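Local structure of putative retaining b-glycosidase (5A95) at residues 232-237 with 258-263; 272-277 with 310-315; 280-285 with 321-326. The protein probably hydrolyses mixed-linkage beta-glucans as a retaining glycoside hydrolase of family 5, subfamily 26, acting as a beta-glucanase (EC 3.2.1.73). The protein carries 1 engineered substitution. One frame throughout, in Å; residues are numbered along the deposited sequence.

Interaction 1. Residues 232-237 with 258-263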
loop_
_atom_site.group_PDB
_atom_site.type_symbol
_atom_site.label_atom_id
_atom_site.label_comp_id
_atom_site.label_asym_id
_atom_site.label_seq_id
_atom_site.Cartn_x
_atom_site.Cartn_y
_atom_site.Cartn_z
ATOM N N TRP A 232 6.034 -17.640 -15.080
ATOM C CA TRP A 232 4.926 -17.194 -15.913
ATOM C C TRP A 232 3.840 -18.274 -16.037
ATOM O O TRP A 232 3.443 -18.676 -17.142
ATOM C CB TRP A 232 5.389 -16.733 -17.295
ATOM C CG TRP A 232 6.218 -15.471 -17.340
ATOM C CD1 TRP A 232 5.747 -14.236 -17.680
ATOM C CD2 TRP A 232 7.615 -15.325 -17.114
ATOM N NE1 TRP A 232 6.773 -13.317 -17.682
ATOM C CE2 TRP A 232 7.934 -13.956 -17.354
ATOM C CE3 TRP A 232 8.639 -16.205 -16.787
ATOM C CZ2 TRP A 232 9.222 -13.448 -17.204
ATOM C CZ3 TRP A 232 9.919 -15.689 -16.634
ATOM C CH2 TRP A 232 10.201 -14.330 -16.847
ATOM N N ALA A 233 3.355 -18.741 -14.887
ATOM C CA ALA A 233 2.288 -19.737 -14.829
ATOM C C ALA A 233 2.683 -21.000 -15.570
ATOM O O ALA A 233 1.886 -21.596 -16.261
ATOM C CB ALA A 233 0.962 -19.172 -15.379
ATOM N N TYR A 234 3.893 -21.465 -15.351
ATOM C CA TYR A 234 4.378 -22.672 -15.986
ATOM C C TYR A 234 4.676 -23.811 -15.021
ATOM O O TYR A 234 4.435 -24.970 -15.347
ATOM C CB TYR A 234 5.577 -22.369 -16.911
ATOM C CG TYR A 234 5.935 -23.554 -17.745
ATOM C CD1 TYR A 234 5.128 -23.962 -18.806
ATOM C CD2 TYR A 234 7.068 -24.293 -17.467
ATOM C CE1 TYR A 234 5.430 -25.091 -19.522
ATOM C CE2 TYR A 234 7.392 -25.424 -18.219
ATOM C CZ TYR A 234 6.540 -25.820 -19.248
ATOM O OH TYR A 234 6.799 -26.967 -19.988
ATOM N N ASP A 235 5.168 -23.510 -13.828
ATOM C CA ASP A 235 5.623 -24.554 -12.904
ATOM C C ASP A 235 4.606 -24.813 -11.792
ATOM O O ASP A 235 4.498 -24.033 -10.837
ATOM C CB ASP A 235 6.993 -24.181 -12.309
ATOM C CG ASP A 235 7.568 -25.283 -11.417
ATOM O OD1 ASP A 235 7.027 -26.406 -11.416
ATOM O OD2 ASP A 235 8.586 -25.010 -10.747
ATOM N N LEU A 236 3.877 -25.915 -11.919
ATOM C CA LEU A 236 2.931 -26.354 -10.890
ATOM C C LEU A 236 3.556 -27.357 -9.916
ATOM O O LEU A 236 2.924 -27.732 -8.955
ATOM C CB LEU A 236 1.705 -26.968 -11.536
ATOM C CG LEU A 236 0.774 -26.022 -12.265
ATOM C CD1 LEU A 236 -0.358 -26.790 -12.916
ATOM C CD2 LEU A 236 0.231 -24.946 -11.314
ATOM N N SER A 237 4.802 -27.755 -10.131
ATOM C CA SER A 237 5.376 -28.812 -9.304
ATOM C C SER A 237 5.306 -28.593 -7.786
ATOM O O SER A 237 5.157 -29.568 -7.066
ATOM C CB SER A 237 6.786 -29.182 -9.760
ATOM O OG SER A 237 7.701 -28.136 -9.577
ATOM N N GLN A 258 8.250 -22.742 -26.401
ATOM C CA GLN A 258 9.661 -22.669 -26.002
ATOM C C GLN A 258 9.845 -22.690 -24.486
ATOM O O GLN A 258 10.964 -22.581 -24.019
ATOM C CB GLN A 258 10.357 -21.465 -26.621
ATOM C CG GLN A 258 10.313 -21.484 -28.142
ATOM C CD GLN A 258 10.821 -20.204 -28.735
ATOM O OE1 GLN A 258 10.175 -19.156 -28.634
ATOM N NE2 GLN A 258 11.978 -20.274 -29.368
ATOM N N LYS A 259 8.772 -22.911 -23.717
ATOM C CA LYS A 259 8.942 -23.087 -22.282
ATOM C C LYS A 259 9.744 -24.348 -21.947
ATOM O O LYS A 259 10.675 -24.307 -21.153
ATOM C CB LYS A 259 7.605 -23.111 -21.552
ATOM C CG LYS A 259 6.818 -21.807 -21.642
ATOM C CD LYS A 259 7.549 -20.558 -21.123
ATOM C CE LYS A 259 7.776 -20.556 -19.634
ATOM N NZ LYS A 259 8.310 -19.251 -19.154
ATOM N N ALA A 260 9.353 -25.462 -22.544
ATOM C CA ALA A 260 10.148 -26.689 -22.449
ATOM C C ALA A 260 11.228 -26.645 -23.516
ATOM O O ALA A 260 10.949 -26.292 -24.653
ATOM C CB ALA A 260 9.266 -27.907 -22.640
ATOM N N LYS A 261 12.435 -27.077 -23.163
ATOM C CA LYS A 261 13.591 -26.971 -24.034
ATOM C C LYS A 261 14.312 -28.321 -24.125
ATOM O O LYS A 261 15.456 -28.465 -23.689
ATOM C CB LYS A 261 14.540 -25.855 -23.561
ATOM C CG LYS A 261 13.866 -24.498 -23.539
ATOM C CD LYS A 261 14.757 -23.379 -23.032
ATOM C CE LYS A 261 14.031 -22.042 -23.014
ATOM N NZ LYS A 261 12.890 -22.042 -22.060
ATOM N N PRO A 262 13.646 -29.315 -24.738
ATOM C CA PRO A 262 14.360 -30.586 -24.940
ATOM C C PRO A 262 15.510 -30.423 -25.916
ATOM O O PRO A 262 15.418 -29.658 -26.869
ATOM C CB PRO A 262 13.305 -31.490 -25.559
ATOM C CG PRO A 262 12.356 -30.537 -26.240
ATOM C CD PRO A 262 12.321 -29.314 -25.381
ATOM N N GLU A 263 16.562 -31.179 -25.696
ATOM C CA GLU A 263 17.706 -31.139 -26.587
ATOM C C GLU A 263 17.378 -31.741 -27.939
ATOM O O GLU A 263 17.836 -31.266 -28.947
ATOM C CB GLU A 263 18.870 -31.862 -25.926
ATOM C CG GLU A 263 19.353 -31.124 -24.659
ATOM C CD GLU A 263 20.359 -31.887 -23.819
ATOM O OE1 GLU A 263 20.676 -33.074 -24.102
ATOM O OE2 GLU A 263 20.822 -31.281 -22.842
#
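The aliphatic part of K259 lies against one face of the Y234 ring in a CH-pi contact. Its CB sits 3.7 Å from the ring centroid, 16° off the normal, and makes the nearest approach, 3.6 Å from CB to Y234 CE1. Bends at chi2 (-57°) and chi3 (-68°) fold the outer chain of K259 back, which takes CE to Y234 CB at 3.9 Å and NZ toward W232; the lysine and tyrosine side chains run past each other in opposite directions. A van der Waals contact extends the interface at the far end of the ring, where the methyl of A260 touches Y234 OH at 3.7 Å.

In the (beta/alpha)8 barrel of family 5, these segments belong to two successive connections: the short helix 230-233 with the loop after it, and the loop that follows strand 250-252. W232 stands beside a bound glucose, its side chain about 4 Å away, and its NE1 is hydrogen-bonded to Q153 OE1.

The polar end of K259 turns toward this indole. NZ lies 3.9 Å from W232 CE3, obliquely to the ring, while its hydrogen bond goes to N231 OD1, just before the tryptophan. Within 258-263, K261 NZ donates to Q258 O at 2.8 Å. Within 232-237, D235 OD1 accepts from both OG and N of S237, the backbone bond closing an Asx turn.

Interaction 2. Residues 272-277 with 310-315; sequences KLWDEK and GSYGPR
W274 and R315 have the closest pair of CA atoms between the two helical segments, yet these are 10.7 Å apart, so the gap is bridged by side chains, chiefly the indole of W274. Its six-membered ring reaches across to the first turn or so of the other helix. CZ3 comes 3.8 Å from R315 O, which lies at the edge of the indole near its plane, and CH2 meets R315 CB at 3.9 Å. R315 itself crosses the tryptophan at about a right angle and then leads away with its chain extended, taking NE to a salt bridge with D267.

Y312 adds a second contact, to CZ2. This W274 atom lies at the edge of the phenol ring, near its plane, 4.0 Å from Y312 CD1, in a purely apolar touch. With CG anti to the backbone N (chi1 161°), the tyrosine ring swings nearer to W274 than the direction of CB suggests; its OH continues to P255 O and G293 N. W274 also meets the rings of F270 and W278 on its own helix, which makes it part of an aromatic cluster. Elsewhere on that helix, K272 NZ and E276 OE2 form an i to i+4 salt bridge of 2.7 Å, using the anti lone pair of the carboxylate. The indole thus joins helices 267-279 and 312-323, which belong to the outer helical layer of the (beta/alpha)8 barrel.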
loop_
_atom_site.group_PDB
_atom_site.type_symbol
_atom_site.label_atom_id
_atom_site.label_comp_id
_atom_site.label_asym_id
_atom_site.label_seq_id
_atom_site.Cartn_x
_atom_site.Cartn_y
_atom_site.Cartn_z
ATOM N N LYS A 272 7.264 -35.457 -21.873
ATOM C CA LYS A 272 7.864 -35.707 -20.585
ATOM C C LYS A 272 8.108 -34.390 -19.821
ATOM O O LYS A 272 7.808 -34.269 -18.645
ATOM C CB LYS A 272 9.178 -36.499 -20.723
ATOM C CG LYS A 272 9.883 -36.723 -19.383
ATOM C CD LYS A 272 10.754 -37.962 -19.263
ATOM C CE LYS A 272 10.574 -38.661 -17.901
ATOM N NZ LYS A 272 10.237 -37.804 -16.709
ATOM N N LEU A 273 8.678 -33.413 -20.510
ATOM C CA LEU A 273 8.935 -32.137 -19.878
ATOM C C LEU A 273 7.637 -31.441 -19.465
ATOM O O LEU A 273 7.557 -30.850 -18.380
ATOM C CB LEU A 273 9.777 -31.243 -20.792
ATOM C CG LEU A 273 11.232 -31.650 -20.878
ATOM C CD1 LEU A 273 11.923 -30.974 -22.035
ATOM C CD2 LEU A 273 11.945 -31.321 -19.591
ATOM N N TRP A 274 6.627 -31.493 -20.322
ATOM C CA TRP A 274 5.334 -30.929 -19.960
ATOM C C TRP A 274 4.729 -31.625 -18.747
ATOM O O TRP A 274 4.229 -30.977 -17.834
ATOM C CB TRP A 274 4.357 -30.964 -21.132
ATOM C CG TRP A 274 4.729 -30.057 -22.267
ATOM C CD1 TRP A 274 5.511 -28.938 -22.214
ATOM C CD2 TRP A 274 4.302 -30.173 -23.639
ATOM N NE1 TRP A 274 5.636 -28.389 -23.464
ATOM C CE2 TRP A 274 4.900 -29.111 -24.361
ATOM C CE3 TRP A 274 3.530 -31.108 -24.337
ATOM C CZ2 TRP A 274 4.708 -28.943 -25.727
ATOM C CZ3 TRP A 274 3.339 -30.939 -25.673
ATOM C CH2 TRP A 274 3.929 -29.858 -26.367
ATOM N N ASP A 275 4.827 -32.944 -18.704
ATOM C CA ASP A 275 4.249 -33.640 -17.574
ATOM C C ASP A 275 4.995 -33.300 -16.286
ATOM O O ASP A 275 4.358 -33.151 -15.228
ATOM C CB ASP A 275 4.187 -35.145 -17.827
ATOM C CG ASP A 275 3.021 -35.788 -17.124
ATOM O OD1 ASP A 275 1.912 -35.851 -17.692
ATOM O OD2 ASP A 275 3.227 -36.207 -15.988
ATOM N N GLU A 276 6.310 -33.121 -16.366
ATOM C CA GLU A 276 7.096 -32.830 -15.183
ATOM C C GLU A 276 6.715 -31.513 -14.527
ATOM O O GLU A 276 6.598 -31.430 -13.308
ATOM C CB GLU A 276 8.601 -32.806 -15.535
ATOM C CG GLU A 276 9.171 -34.197 -15.763
ATOM C CD GLU A 276 10.630 -34.212 -16.173
ATOM O OE1 GLU A 276 11.255 -33.143 -16.298
ATOM O OE2 GLU A 276 11.155 -35.332 -16.351
ATOM N N LYS A 277 6.572 -30.470 -15.336
ATOM C CA LYS A 277 6.358 -29.146 -14.789
ATOM C C LYS A 277 4.918 -28.812 -14.509
ATOM O O LYS A 277 4.638 -28.081 -13.566
ATOM C CB LYS A 277 7.024 -28.064 -15.683
ATOM C CG LYS A 277 8.543 -27.943 -15.501
ATOM C CD LYS A 277 8.890 -27.281 -14.167
ATOM C CE LYS A 277 10.395 -27.185 -13.969
ATOM N NZ LYS A 277 10.755 -26.605 -12.647
ATOM N N GLY A 310 5.395 -24.916 -36.124
ATOM C CA GLY A 310 4.050 -25.464 -36.250
ATOM C C GLY A 310 3.889 -26.853 -35.701
ATOM O O GLY A 310 2.771 -27.253 -35.380
ATOM N N SER A 311 4.991 -27.599 -35.552
ATOM C CA SER A 311 4.916 -28.942 -34.979
ATOM C C SER A 311 4.370 -28.949 -33.562
ATOM O O SER A 311 3.817 -29.937 -33.105
ATOM C CB SER A 311 6.294 -29.642 -35.062
ATOM O OG SER A 311 7.289 -28.867 -34.421
ATOM N N TYR A 312 4.522 -27.842 -32.856
ATOM C CA TYR A 312 3.951 -27.723 -31.523
ATOM C C TYR A 312 2.450 -27.893 -31.467
ATOM O O TYR A 312 1.941 -28.418 -30.474
ATOM C CB TYR A 312 4.324 -26.383 -30.957
ATOM C CG TYR A 312 3.512 -25.834 -29.807
ATOM C CD1 TYR A 312 3.781 -26.162 -28.499
ATOM C CD2 TYR A 312 2.527 -24.893 -30.057
ATOM C CE1 TYR A 312 3.091 -25.564 -27.460
ATOM C CE2 TYR A 312 1.856 -24.274 -29.042
ATOM C CZ TYR A 312 2.138 -24.605 -27.740
ATOM O OH TYR A 312 1.463 -23.947 -26.745
ATOM N N GLY A 313 1.719 -27.431 -32.487
ATOM C CA GLY A 313 0.273 -27.475 -32.413
ATOM C C GLY A 313 -0.240 -28.895 -32.188
ATOM O O GLY A 313 -0.943 -29.183 -31.215
ATOM N N PRO A 314 0.120 -29.811 -33.103
ATOM C CA PRO A 314 -0.344 -31.179 -32.934
ATOM C C PRO A 314 0.140 -31.808 -31.634
ATOM O O PRO A 314 -0.576 -32.589 -31.031
ATOM C CB PRO A 314 0.212 -31.894 -34.178
ATOM C CG PRO A 314 0.270 -30.800 -35.229
ATOM C CD PRO A 314 0.636 -29.544 -34.461
ATOM N N ARG A 315 1.359 -31.461 -31.229
ATOM C CA ARG A 315 1.908 -32.008 -29.988
ATOM C C ARG A 315 1.121 -31.580 -28.759
ATOM O O ARG A 315 0.735 -32.423 -27.941
ATOM C CB ARG A 315 3.350 -31.602 -29.782
ATOM C CG ARG A 315 4.325 -32.330 -30.611
ATOM C CD ARG A 315 5.734 -32.210 -30.046
ATOM N NE ARG A 315 6.551 -32.842 -31.039
ATOM C CZ ARG A 315 7.440 -32.241 -31.815
ATOM N NH1 ARG A 315 7.647 -30.970 -31.698
ATOM N NH2 ARG A 315 8.110 -32.960 -32.707
#

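Interaction 3. Residues 280-285 with 321-326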
loop_
_atom_site.group_PDB
_atom_site.type_symbol
_atom_site.label_atom_id
_atom_site.label_comp_id
_atom_site.label_asym_id
_atom_site.label_seq_id
_atom_site.Cartn_x
_atom_site.Cartn_y
_atom_site.Cartn_z
ATOM N N PHE A 280 1.332 -33.199 -14.823
ATOM C CA PHE A 280 1.067 -34.126 -13.749
ATOM C C PHE A 280 -0.111 -33.627 -12.916
ATOM O O PHE A 280 -0.836 -34.425 -12.309
ATOM C CB PHE A 280 2.299 -34.305 -12.830
ATOM C CG PHE A 280 2.490 -33.129 -11.931
ATOM C CD1 PHE A 280 3.174 -31.991 -12.379
ATOM C CD2 PHE A 280 1.845 -33.086 -10.688
ATOM C CE1 PHE A 280 3.213 -30.850 -11.605
ATOM C CE2 PHE A 280 1.853 -31.948 -9.943
ATOM C CZ PHE A 280 2.542 -30.832 -10.386
ATOM N N ALA A 281 -0.301 -32.315 -12.848
ATOM C CA ALA A 281 -1.357 -31.766 -11.986
ATOM C C ALA A 281 -2.725 -32.290 -12.376
ATOM O O ALA A 281 -3.591 -32.468 -11.510
ATOM C CB ALA A 281 -1.319 -30.249 -12.006
ATOM N N ALA A 282 -2.918 -32.547 -13.666
ATOM C CA ALA A 282 -4.214 -32.983 -14.188
ATOM C C ALA A 282 -4.598 -34.394 -13.738
ATOM O O ALA A 282 -5.743 -34.804 -13.926
ATOM C CB ALA A 282 -4.206 -32.888 -15.703
ATOM N N ASP A 283 -3.657 -35.126 -13.145
ATOM C CA ASP A 283 -3.963 -36.435 -12.564
ATOM C C ASP A 283 -4.788 -36.275 -11.287
ATOM O O ASP A 283 -5.477 -37.193 -10.880
ATOM C CB ASP A 283 -2.669 -37.179 -12.197
ATOM C CG ASP A 283 -1.776 -37.477 -13.388
ATOM O OD1 ASP A 283 -2.259 -37.464 -14.519
ATOM O OD2 ASP A 283 -0.559 -37.731 -13.169
ATOM N N THR A 284 -4.719 -35.105 -10.652
ATOM C CA THR A 284 -5.311 -34.860 -9.339
ATOM C C THR A 284 -6.325 -33.726 -9.294
ATOM O O THR A 284 -7.302 -33.782 -8.543
ATOM C CB THR A 284 -4.196 -34.643 -8.290
ATOM O OG1 THR A 284 -3.296 -35.744 -8.341
ATOM C CG2 THR A 284 -4.763 -34.507 -6.901
ATOM N N TYR A 285 -6.085 -32.694 -10.099
ATOM C CA TYR A 285 -6.878 -31.482 -10.124
ATOM C C TYR A 285 -7.224 -31.155 -11.567
ATOM O O TYR A 285 -6.494 -31.530 -12.468
ATOM C CB TYR A 285 -6.068 -30.285 -9.574
ATOM C CG TYR A 285 -5.424 -30.555 -8.248
ATOM C CD1 TYR A 285 -6.158 -30.546 -7.051
ATOM C CD2 TYR A 285 -4.075 -30.851 -8.161
ATOM C CE1 TYR A 285 -5.546 -30.808 -5.830
ATOM C CE2 TYR A 285 -3.469 -31.141 -6.953
ATOM C CZ TYR A 285 -4.198 -31.091 -5.787
ATOM O OH TYR A 285 -3.602 -31.391 -4.587
ATOM N N GLN A 321 -5.244 -33.590 -24.923
ATOM C CA GLN A 321 -6.396 -34.485 -25.121
ATOM C C GLN A 321 -6.197 -35.773 -24.336
ATOM O O GLN A 321 -7.152 -36.266 -23.746
ATOM C CB GLN A 321 -6.689 -34.711 -26.642
ATOM C CG GLN A 321 -7.283 -33.436 -27.301
ATOM C CD GLN A 321 -7.697 -33.518 -28.787
ATOM O OE1 GLN A 321 -7.174 -34.341 -29.569
ATOM N NE2 GLN A 321 -8.609 -32.596 -29.202
ATOM N N LYS A 322 -4.966 -36.289 -24.278
ATOM C CA LYS A 322 -4.641 -37.460 -23.456
ATOM C C LYS A 322 -4.920 -37.222 -21.969
ATOM O O LYS A 322 -5.429 -38.100 -21.278
ATOM C CB LYS A 322 -3.169 -37.864 -23.632
ATOM C CG LYS A 322 -2.799 -39.052 -22.773
ATOM C CD LYS A 322 -1.445 -39.611 -23.121
ATOM C CE LYS A 322 -1.232 -40.901 -22.335
ATOM N NZ LYS A 322 0.129 -41.451 -22.527
ATOM N N LYS A 323 -4.565 -36.036 -21.495
ATOM C CA LYS A 323 -4.663 -35.664 -20.091
ATOM C C LYS A 323 -6.057 -35.123 -19.732
ATOM O O LYS A 323 -6.347 -34.994 -18.562
ATOM C CB LYS A 323 -3.572 -34.612 -19.724
ATOM C CG LYS A 323 -2.098 -34.952 -20.029
ATOM C CD LYS A 323 -1.562 -36.120 -19.232
ATOM C CE LYS A 323 -1.519 -35.837 -17.734
ATOM N NZ LYS A 323 -0.727 -36.859 -17.003
ATOM N N GLY A 324 -6.896 -34.817 -20.727
ATOM C CA GLY A 324 -8.183 -34.176 -20.520
ATOM C C GLY A 324 -8.133 -32.722 -20.101
ATOM O O GLY A 324 -9.084 -32.233 -19.494
ATOM N N VAL A 325 -7.052 -32.028 -20.465
ATOM C CA VAL A 325 -6.771 -30.650 -20.069
ATOM C C VAL A 325 -7.629 -29.674 -20.876
ATOM O O VAL A 325 -7.784 -29.813 -22.081
ATOM C CB VAL A 325 -5.257 -30.391 -20.216
ATOM C CG1 VAL A 325 -4.923 -28.913 -20.140
ATOM C CG2 VAL A 325 -4.501 -31.146 -19.111
ATOM N N SER A 326 -8.192 -28.684 -20.177
ATOM C CA SER A 326 -8.935 -27.590 -20.794
ATOM C C SER A 326 -7.978 -26.515 -21.308
ATOM O O SER A 326 -6.812 -26.472 -20.903
ATOM C CB SER A 326 -9.862 -26.997 -19.754
ATOM O OG SER A 326 -10.912 -27.876 -19.390
HETATM O O HOH W 1 -5.445 -36.585 -16.548
#
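D283 and K323 pair across the contact in a salt bridge, NZ to OD1 3.0 Å. The ammonium approaches on the syn side, 22° out of the carboxylate plane, while OD2 stays at 3.9 Å from NZ, making the grip one-sided. Bends at chi2 and chi3 of K323 bring its end round to the aspartate. In one of the two conformers of D275, its OD1 is a further acidic partner of NZ.

The backbone is linked through water. One molecule donates to K323 O at 2.7 Å and, weakly, to A282 O at 3.2 Å; A282 O also receives N56 ND2. K323 O lies where helix 312-323 is closed by a Schellman motif, with G324 at positive phi, V325 N bonded to M320 O and G324 N weakly to Q321 O. In 280-285, A281 O accepts from both T284 N and Y285 N, which holds the turn together.

Deeper than the polar links, the A282 methyl packs on V325 CG2 at 3.8 Å, both side chains also touching V287. Paired with D283, K323 would be expected to stay protonated, the more so where D275 adopts the conformer that puts NZ between two carboxylates.

How the interactions relate
Helix 267-279 and the turn after it lie beside or within all three contacts. Interactions 1 and 2 lie 9 Å apart, centre to centre, and meet directly: Y234 OH is 3.2 Å from W274 CD1, and L236 N probably bonds to K277 O at 2.8 Å. Interactions 2 and 3, 13 Å apart, share helix 312-323, and their segments alternate along the chain; in one of its two conformers, D275 reaches with OD1 to K323 NZ at 2.9 Å. Interaction 1 touches interaction 3 more lightly, through L236 on A281 and F280. W232 of interaction 1 comes within about 4 Å of a bound glucose; the side chain of Y312 in interaction 2 is about 10 Å from one.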